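Local coordinates for protein N2b-titin isoform (Homo sapiens, PDB 1YA5) that forms the N-terminal immunoglobulin domain pair of titin, which binds telethonin as two copies and probably helps fix titin's N terminus in the muscle Z-disc, at residues 21-26 with 65-70; 33-38 with 80-85; 108-113 with 123-128. One frame throughout, in Å; residues are numbered along the deposited sequence.

Interaction 1 (21-26 with 65-70); sequences STATFE and LTIPAV
A23 and F25 of strand 23-26 form antiparallel hydrogen-bonded pairs with I67 and L65 of strand 65-67. F25 N reaches L65 O at 2.6 Å. L65 N bonds F25 O in return. A23 and I67 exchange two more backbone bonds. Between these pairs, T24 and T66 lie side by side and point the same way on the opposite face. Before A23 and after I67 the two segments stay joined. T22 OG1 gives a hydrogen bond to P68 O at 3.0 Å, and V70 N gives one to S21 O at 2.8 Å.

V70 folds back over that last bond. V70 CB sits 3.6 Å from S21 O. V70 CG1 is anti to the carbonyl carbon (chi1 -62°), which brings it to 3.3 Å from A23 CB. V70 CG2, the other branch, lies 3.2 Å from S21 O. One carbonyl oxygen is thus bonded by the V70 N-H and covered by the V70 methyls. On the face that carries A23, F25, L65 and I67, F25 stacks on Y78 and L65 packs on W39. The chemistry is divided: backbone bonds set the register, threonines line one face, and apolar groups on the other enter the domain core.

Interaction 2 (33-38 with 80-85); sequences PVPEVS and LKATNG
E36 and S38 make antiparallel hydrogen-bonded pairs with T83 and K81, the axes of strands 36-38 and 80-84 approaching to 4.7 Å with 161° between their directions. E36 N bonds T83 O at 2.8 Å, and K81 N bonds S38 O at 2.9 Å. V37 and A82 sit between them as a non-hydrogen-bonded pair.

The A82 methyl lies between two apolar neighbours: P35 CB is 3.8 Å from A82 CB, and V37 CG1 is 4.0 Å from it. L80 adds CD2, which comes to 3.9 Å from V37 CB. I29 of strand 23-32 packs against P35, V37 and L80 on this face. The other face carries E36, S38, K81 and T83, where E36 CB passes 4.1 Å from T83 OG1.

At the end of strand 80-84, N84 reaches across to P33, which lies before strand 36-38. Its CG lies between the backbone N and the carbonyl carbon (chi1 71°), which turns the amide toward P33. N84 ND2 bonds P33 O at 2.9 Å, and the N-H...O angle is 170°. The oxygen lies close to the amide plane, while the donor is tilted from the carbonyl plane. A second bond from ND2 goes to Q4 O, so two chain carbonyls hold this amide in its rotation. P33 itself follows a cis peptide bond. This is the pairing of strands C and F in the front sheet of an I-set immunoglobulin sandwich.

Interaction 3 (108-113 with 123-128); sequences QRLQSM and LQVRVT
Q108 and R126 form the single beta bridge of this contact, at the point where the first strand of the second immunoglobulin domain leaves strand 121-130. It is an antiparallel hydrogen-bonded pair. Q108 N bonds R126 O at 3.1 Å, and R126 N bonds Q108 O at 3.0 Å.

The two side chains cross on the same face. Q108 CB packs against R126 CB at 3.6 Å. The Q108 chain then runs on extended, with CG anti to the backbone N (chi1 171°). Q108 NE2 comes to 4.1 Å from R126 CD, and Q108 OE1 lies 4.0 Å from Q124 CB. The amide and guanidinium planes stand nearly at right angles, 88° apart. The charged end of R126 is held by D157 in a salt bridge. With an alanine here the backbone pair could remain, but a gap would probably open beside Q124 CB and R126 CD, leaving the arginine's aliphatic part less covered.

After Q108 the chain departs from strand 121-130. This is the A-to-A' crossover of the I-set fold, by which the first strand passes from one sheet to the other. At M113 the chain already pairs with strand 183-193.

L110 fills the inner side of the crossover. L110 CD1 meets V125 CG1 at 3.3 Å, a close approach, and L123 CB at 4.1 Å. V176 touches both L110 and V125 from the opposite sheet. The outer side faces the partner protein: R109 makes a salt bridge to E42 of the telethonin chain, and S112 N bonds E49 of the same chain.

From the N terminus, the chain enters interaction 1 at 21-26 and interaction 2 at 33-38. Residues 65-70 then close interaction 1, and 80-85 close interaction 2. The two long loops therefore cross. Interaction 1 joins strands 23-32 and 62-67 in one sheet of the first domain. Interaction 2 joins strands 36-41 and 76-84 in the facing sheet. Their centres are about 22 Å apart, and they do not touch. Interaction 3 follows in series in the second domain. It closes a short loop, with nine residues between its segments. It ties the crossover between the two sheets to strand 121-130, about 40 Å from interaction 1 and 62 Å from interaction 2, centre to centre.

Interaction 1 (21-26 with 65-70)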
loop_
_atom_site.group_PDB
_atom_site.type_symbol
_atom_site.label_atom_id
_atom_site.label_comp_id
_atom_site.label_asym_id
_atom_site.label_seq_id
_atom_site.Cartn_x
_atom_site.Cartn_y
_atom_site.Cartn_z
ATOM N N SER A 21 -12.745 -10.556 -0.720
ATOM C CA SER A 21 -11.935 -10.865 0.464
ATOM C C SER A 21 -12.605 -10.533 1.804
ATOM O O SER A 21 -13.595 -9.792 1.849
ATOM C CB SER A 21 -10.579 -10.155 0.374
ATOM O OG SER A 21 -9.661 -10.883 -0.442
ATOM N N THR A 22 -12.058 -11.084 2.889
ATOM C CA THR A 22 -12.486 -10.721 4.244
ATOM C C THR A 22 -11.952 -9.370 4.705
ATOM O O THR A 22 -10.753 -9.116 4.625
ATOM C CB THR A 22 -12.024 -11.738 5.301
ATOM O OG1 THR A 22 -12.673 -13.009 5.106
ATOM C CG2 THR A 22 -12.425 -11.231 6.659
ATOM N N ALA A 23 -12.840 -8.536 5.240
ATOM C CA ALA A 23 -12.466 -7.258 5.828
ATOM C C ALA A 23 -12.695 -7.324 7.318
ATOM O O ALA A 23 -13.767 -7.708 7.761
ATOM C CB ALA A 23 -13.289 -6.156 5.235
ATOM N N THR A 24 -11.674 -6.976 8.091
ATOM C CA THR A 24 -11.752 -7.023 9.529
ATOM C C THR A 24 -11.514 -5.646 10.138
ATOM O O THR A 24 -10.483 -5.024 9.916
ATOM C CB THR A 24 -10.718 -7.989 10.080
ATOM O OG1 THR A 24 -10.788 -9.218 9.348
ATOM C CG2 THR A 24 -10.976 -8.277 11.570
ATOM N N PHE A 25 -12.482 -5.169 10.899
ATOM C CA PHE A 25 -12.308 -3.957 11.665
ATOM C C PHE A 25 -12.275 -4.407 13.089
ATOM O O PHE A 25 -13.191 -5.084 13.540
ATOM C CB PHE A 25 -13.508 -3.056 11.472
ATOM C CG PHE A 25 -13.403 -2.158 10.288
ATOM C CD1 PHE A 25 -14.236 -2.322 9.204
ATOM C CD2 PHE A 25 -12.485 -1.127 10.265
ATOM C CE1 PHE A 25 -14.158 -1.467 8.120
ATOM C CE2 PHE A 25 -12.413 -0.268 9.173
ATOM C CZ PHE A 25 -13.248 -0.437 8.109
ATOM N N GLU A 26 -11.219 -4.071 13.808
ATOM C CA GLU A 26 -11.225 -4.369 15.222
ATOM C C GLU A 26 -10.653 -3.221 16.058
ATOM O O GLU A 26 -9.962 -2.345 15.531
ATOM C CB GLU A 26 -10.534 -5.694 15.495
ATOM C CG GLU A 26 -9.061 -5.535 15.740
ATOM C CD GLU A 26 -8.254 -6.772 15.391
ATOM O OE1 GLU A 26 -8.853 -7.874 15.336
ATOM O OE2 GLU A 26 -7.021 -6.624 15.182
ATOM N N LEU A 65 -15.453 -6.368 13.866
ATOM C CA LEU A 65 -16.450 -6.513 12.862
ATOM C C LEU A 65 -15.706 -7.084 11.668
ATOM O O LEU A 65 -14.685 -6.541 11.257
ATOM C CB LEU A 65 -17.059 -5.153 12.556
ATOM C CG LEU A 65 -18.117 -5.106 11.470
ATOM C CD1 LEU A 65 -18.970 -3.866 11.607
ATOM C CD2 LEU A 65 -17.447 -5.147 10.120
ATOM N N THR A 66 -16.208 -8.198 11.135
ATOM C CA THR A 66 -15.643 -8.856 9.945
ATOM C C THR A 66 -16.688 -9.042 8.855
ATOM O O THR A 66 -17.740 -9.648 9.093
ATOM C CB THR A 66 -15.128 -10.271 10.262
ATOM O OG1 THR A 66 -14.410 -10.265 11.503
ATOM C CG2 THR A 66 -14.219 -10.755 9.153
ATOM N N ILE A 67 -16.402 -8.533 7.666
ATOM C CA ILE A 67 -17.183 -8.870 6.488
ATOM C C ILE A 67 -16.541 -10.018 5.713
ATOM O O ILE A 67 -15.461 -9.863 5.143
ATOM C CB ILE A 67 -17.372 -7.655 5.570
ATOM C CG1 ILE A 67 -18.088 -6.538 6.330
ATOM C CG2 ILE A 67 -18.148 -8.044 4.316
ATOM C CD1 ILE A 67 -17.397 -5.194 6.233
ATOM N N PRO A 68 -17.193 -11.184 5.711
ATOM C CA PRO A 68 -16.684 -12.361 5.004
ATOM C C PRO A 68 -16.200 -12.169 3.565
ATOM O O PRO A 68 -15.051 -12.528 3.268
ATOM C CB PRO A 68 -17.848 -13.334 5.084
ATOM C CG PRO A 68 -18.473 -12.989 6.408
ATOM C CD PRO A 68 -18.432 -11.487 6.456
ATOM N N ALA A 69 -17.021 -11.619 2.671
ATOM C CA ALA A 69 -16.590 -11.502 1.281
ATOM C C ALA A 69 -16.959 -10.151 0.718
ATOM O O ALA A 69 -17.948 -10.002 0.019
ATOM C CB ALA A 69 -17.176 -12.643 0.430
ATOM N N VAL A 70 -16.149 -9.153 1.010
ATOM C CA VAL A 70 -16.544 -7.788 0.717
ATOM C C VAL A 70 -16.963 -7.585 -0.726
ATOM O O VAL A 70 -16.465 -8.248 -1.625
ATOM C CB VAL A 70 -15.447 -6.798 1.094
ATOM C CG1 VAL A 70 -15.184 -6.877 2.591
ATOM C CG2 VAL A 70 -14.181 -7.060 0.274
#

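Interaction 2 (33-38 with 80-85)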
loop_
_atom_site.group_PDB
_atom_site.type_symbol
_atom_site.label_atom_id
_atom_site.label_comp_id
_atom_site.label_asym_id
_atom_site.label_seq_id
_atom_site.Cartn_x
_atom_site.Cartn_y
_atom_site.Cartn_z
ATOM N N PRO A 33 -18.899 0.682 34.018
ATOM C CA PRO A 33 -19.088 -0.711 33.600
ATOM C C PRO A 33 -18.725 -0.915 32.122
ATOM O O PRO A 33 -18.760 0.044 31.348
ATOM C CB PRO A 33 -20.593 -0.932 33.797
ATOM C CG PRO A 33 -21.059 0.176 34.683
ATOM C CD PRO A 33 -20.165 1.332 34.394
ATOM N N VAL A 34 -18.378 -2.141 31.726
ATOM C CA VAL A 34 -17.996 -2.388 30.329
ATOM C C VAL A 34 -18.992 -1.729 29.382
ATOM O O VAL A 34 -20.197 -1.859 29.548
ATOM C CB VAL A 34 -17.785 -3.895 29.987
ATOM C CG1 VAL A 34 -18.627 -4.788 30.875
ATOM C CG2 VAL A 34 -18.065 -4.162 28.516
ATOM N N PRO A 35 -18.482 -0.966 28.417
ATOM C CA PRO A 35 -19.362 -0.115 27.631
ATOM C C PRO A 35 -20.348 -0.903 26.802
ATOM O O PRO A 35 -20.165 -2.089 26.578
ATOM C CB PRO A 35 -18.397 0.661 26.739
ATOM C CG PRO A 35 -17.078 0.553 27.452
ATOM C CD PRO A 35 -17.070 -0.805 28.046
ATOM N N GLU A 36 -21.409 -0.234 26.376
ATOM C CA GLU A 36 -22.323 -0.779 25.400
ATOM C C GLU A 36 -21.777 -0.321 24.075
ATOM O O GLU A 36 -21.421 0.837 23.916
ATOM C CB GLU A 36 -23.715 -0.197 25.622
ATOM C CG GLU A 36 -24.741 -0.619 24.589
ATOM C CD GLU A 36 -26.047 0.155 24.724
ATOM O OE1 GLU A 36 -26.823 -0.147 25.662
ATOM O OE2 GLU A 36 -26.294 1.073 23.902
ATOM N N VAL A 37 -21.680 -1.230 23.120
ATOM C CA VAL A 37 -21.048 -0.887 21.869
ATOM C C VAL A 37 -21.972 -1.127 20.700
ATOM O O VAL A 37 -22.869 -1.952 20.753
ATOM C CB VAL A 37 -19.764 -1.662 21.681
ATOM C CG1 VAL A 37 -18.821 -1.355 22.807
ATOM C CG2 VAL A 37 -20.053 -3.144 21.629
ATOM N N SER A 38 -21.741 -0.393 19.629
ATOM C CA SER A 38 -22.548 -0.547 18.444
ATOM C C SER A 38 -21.783 -0.020 17.241
ATOM O O SER A 38 -21.019 0.922 17.344
ATOM C CB SER A 38 -23.858 0.197 18.624
ATOM O OG SER A 38 -23.696 1.262 19.543
ATOM N N LEU A 80 -17.369 2.796 15.407
ATOM C CA LEU A 80 -17.690 2.015 16.569
ATOM C C LEU A 80 -18.007 3.026 17.655
ATOM O O LEU A 80 -17.196 3.905 17.926
ATOM C CB LEU A 80 -16.459 1.219 16.985
ATOM C CG LEU A 80 -16.588 -0.180 17.582
ATOM C CD1 LEU A 80 -15.235 -0.643 18.069
ATOM C CD2 LEU A 80 -17.630 -0.275 18.683
ATOM N N LYS A 81 -19.175 2.923 18.263
ATOM C CA LYS A 81 -19.513 3.757 19.411
ATOM C C LYS A 81 -19.539 2.929 20.681
ATOM O O LYS A 81 -19.970 1.779 20.672
ATOM C CB LYS A 81 -20.853 4.451 19.220
ATOM C CG LYS A 81 -21.177 5.471 20.271
ATOM C CD LYS A 81 -22.472 6.189 19.918
ATOM C CE LYS A 81 -22.861 7.225 20.949
ATOM N NZ LYS A 81 -24.236 7.788 20.704
ATOM N N ALA A 82 -19.037 3.523 21.763
ATOM C CA ALA A 82 -19.042 2.899 23.085
ATOM C C ALA A 82 -19.542 3.880 24.142
ATOM O O ALA A 82 -18.985 4.972 24.300
ATOM C CB ALA A 82 -17.664 2.429 23.440
ATOM N N THR A 83 -20.588 3.496 24.865
ATOM C CA THR A 83 -21.117 4.361 25.914
ATOM C C THR A 83 -21.233 3.587 27.217
ATOM O O THR A 83 -21.545 2.398 27.224
ATOM C CB THR A 83 -22.485 4.917 25.540
ATOM O OG1 THR A 83 -23.440 3.877 25.699
ATOM C CG2 THR A 83 -22.527 5.309 24.084
ATOM N N ASN A 84 -20.966 4.260 28.322
ATOM C CA ASN A 84 -21.455 3.810 29.612
ATOM C C ASN A 84 -21.876 5.009 30.448
ATOM O O ASN A 84 -22.039 6.113 29.904
ATOM C CB ASN A 84 -20.452 2.896 30.327
ATOM C CG ASN A 84 -19.241 3.632 30.813
ATOM O OD1 ASN A 84 -19.206 4.861 30.789
ATOM N ND2 ASN A 84 -18.233 2.893 31.268
ATOM N N GLY A 85 -22.085 4.804 31.747
ATOM C CA GLY A 85 -22.555 5.884 32.605
ATOM C C GLY A 85 -21.598 7.063 32.641
ATOM O O GLY A 85 -22.012 8.219 32.686
#

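Interaction 3 (108-113 with 123-128)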
loop_
_atom_site.group_PDB
_atom_site.type_symbol
_atom_site.label_atom_id
_atom_site.label_comp_id
_atom_site.label_asym_id
_atom_site.label_seq_id
_atom_site.Cartn_x
_atom_site.Cartn_y
_atom_site.Cartn_z
ATOM N N GLN A 108 1.018 -18.192 -23.641
ATOM C CA GLN A 108 1.641 -18.726 -24.834
ATOM C C GLN A 108 1.939 -17.554 -25.753
ATOM O O GLN A 108 1.038 -16.838 -26.166
ATOM C CB GLN A 108 0.683 -19.715 -25.515
ATOM C CG GLN A 108 1.092 -20.218 -26.908
ATOM C CD GLN A 108 0.301 -21.455 -27.353
ATOM O OE1 GLN A 108 -0.516 -21.377 -28.275
ATOM N NE2 GLN A 108 0.546 -22.597 -26.698
ATOM N N ARG A 109 3.204 -17.345 -26.073
ATOM C CA ARG A 109 3.543 -16.288 -27.001
ATOM C C ARG A 109 3.601 -16.854 -28.416
ATOM O O ARG A 109 3.846 -18.054 -28.608
ATOM C CB ARG A 109 4.847 -15.606 -26.581
ATOM C CG ARG A 109 5.380 -16.152 -25.255
ATOM C CD ARG A 109 5.703 -15.057 -24.250
ATOM N NE ARG A 109 7.116 -14.711 -24.289
ATOM C CZ ARG A 109 7.837 -14.342 -23.237
ATOM N NH1 ARG A 109 7.300 -14.278 -22.031
ATOM N NH2 ARG A 109 9.113 -14.035 -23.396
ATOM N N LEU A 110 3.326 -15.984 -29.387
ATOM C CA LEU A 110 3.389 -16.304 -30.808
ATOM C C LEU A 110 4.722 -16.973 -31.089
ATOM O O LEU A 110 5.722 -16.613 -30.483
ATOM C CB LEU A 110 3.332 -15.001 -31.596
ATOM C CG LEU A 110 2.486 -14.825 -32.847
ATOM C CD1 LEU A 110 1.074 -15.272 -32.595
ATOM C CD2 LEU A 110 2.488 -13.348 -33.232
ATOM N N GLN A 111 4.755 -17.929 -32.009
ATOM C CA GLN A 111 6.015 -18.558 -32.361
ATOM C C GLN A 111 6.336 -18.395 -33.831
ATOM O O GLN A 111 5.439 -18.318 -34.678
ATOM C CB GLN A 111 6.048 -20.023 -31.922
ATOM C CG GLN A 111 6.066 -20.176 -30.407
ATOM C CD GLN A 111 6.246 -21.618 -29.954
ATOM O OE1 GLN A 111 5.587 -22.530 -30.467
ATOM N NE2 GLN A 111 7.133 -21.830 -28.980
ATOM N N SER A 112 7.626 -18.311 -34.118
ATOM C CA SER A 112 8.095 -18.114 -35.474
ATOM C C SER A 112 8.083 -19.423 -36.249
ATOM O O SER A 112 8.418 -20.483 -35.712
ATOM C CB SER A 112 9.496 -17.514 -35.466
ATOM O OG SER A 112 9.466 -16.216 -36.022
ATOM N N MET A 113 7.697 -19.345 -37.517
ATOM C CA MET A 113 7.628 -20.537 -38.343
ATOM C C MET A 113 7.819 -20.242 -39.831
ATOM O O MET A 113 7.531 -19.140 -40.300
ATOM C CB MET A 113 6.300 -21.254 -38.104
ATOM C CG MET A 113 5.148 -20.657 -38.884
ATOM S SD MET A 113 3.576 -21.092 -38.139
ATOM C CE MET A 113 3.739 -20.246 -36.580
ATOM N N LEU A 123 -1.702 -19.124 -36.272
ATOM C CA LEU A 123 -0.797 -18.438 -35.357
ATOM C C LEU A 123 -1.508 -18.156 -34.058
ATOM O O LEU A 123 -2.400 -17.322 -34.016
ATOM C CB LEU A 123 -0.289 -17.120 -35.950
ATOM C CG LEU A 123 -0.013 -17.056 -37.452
ATOM C CD1 LEU A 123 -1.349 -16.876 -38.101
ATOM C CD2 LEU A 123 0.900 -15.902 -37.821
ATOM N N GLN A 124 -1.107 -18.835 -32.990
ATOM C CA GLN A 124 -1.838 -18.729 -31.743
ATOM C C GLN A 124 -1.072 -18.251 -30.517
ATOM O O GLN A 124 0.149 -18.372 -30.418
ATOM C CB GLN A 124 -2.506 -20.042 -31.434
ATOM C CG GLN A 124 -2.721 -20.861 -32.644
ATOM C CD GLN A 124 -3.404 -22.142 -32.292
ATOM O OE1 GLN A 124 -2.781 -23.053 -31.740
ATOM N NE2 GLN A 124 -4.704 -22.224 -32.577
ATOM N N VAL A 125 -1.837 -17.737 -29.564
ATOM C CA VAL A 125 -1.310 -17.189 -28.335
ATOM C C VAL A 125 -2.333 -17.485 -27.260
ATOM O O VAL A 125 -3.523 -17.623 -27.561
ATOM C CB VAL A 125 -1.174 -15.678 -28.445
ATOM C CG1 VAL A 125 -0.420 -15.339 -29.685
ATOM C CG2 VAL A 125 -2.527 -15.037 -28.482
ATOM N N ARG A 126 -1.877 -17.600 -26.017
ATOM C CA ARG A 126 -2.791 -17.688 -24.894
ATOM C C ARG A 126 -2.550 -16.530 -23.954
ATOM O O ARG A 126 -1.447 -16.384 -23.417
ATOM C CB ARG A 126 -2.602 -19.002 -24.148
ATOM C CG ARG A 126 -3.103 -20.199 -24.896
ATOM C CD ARG A 126 -2.588 -21.492 -24.291
ATOM N NE ARG A 126 -3.521 -22.599 -24.513
ATOM C CZ ARG A 126 -4.693 -22.728 -23.885
ATOM N NH1 ARG A 126 -5.085 -21.820 -22.995
ATOM N NH2 ARG A 126 -5.476 -23.766 -24.144
ATOM N N VAL A 127 -3.598 -15.733 -23.732
ATOM C CA VAL A 127 -3.515 -14.466 -23.000
ATOM C C VAL A 127 -4.452 -14.395 -21.792
ATOM O O VAL A 127 -5.625 -14.735 -21.880
ATOM C CB VAL A 127 -3.875 -13.310 -23.941
ATOM C CG1 VAL A 127 -3.620 -11.957 -23.277
ATOM C CG2 VAL A 127 -3.084 -13.438 -25.192
ATOM N N THR A 128 -3.934 -13.925 -20.667
ATOM C CA THR A 128 -4.732 -13.763 -19.465
ATOM C C THR A 128 -4.723 -12.297 -19.085
ATOM O O THR A 128 -3.834 -11.564 -19.486
ATOM C CB THR A 128 -4.115 -14.551 -18.290
ATOM O OG1 THR A 128 -2.777 -14.092 -18.060
ATOM C CG2 THR A 128 -4.021 -16.011 -18.605
#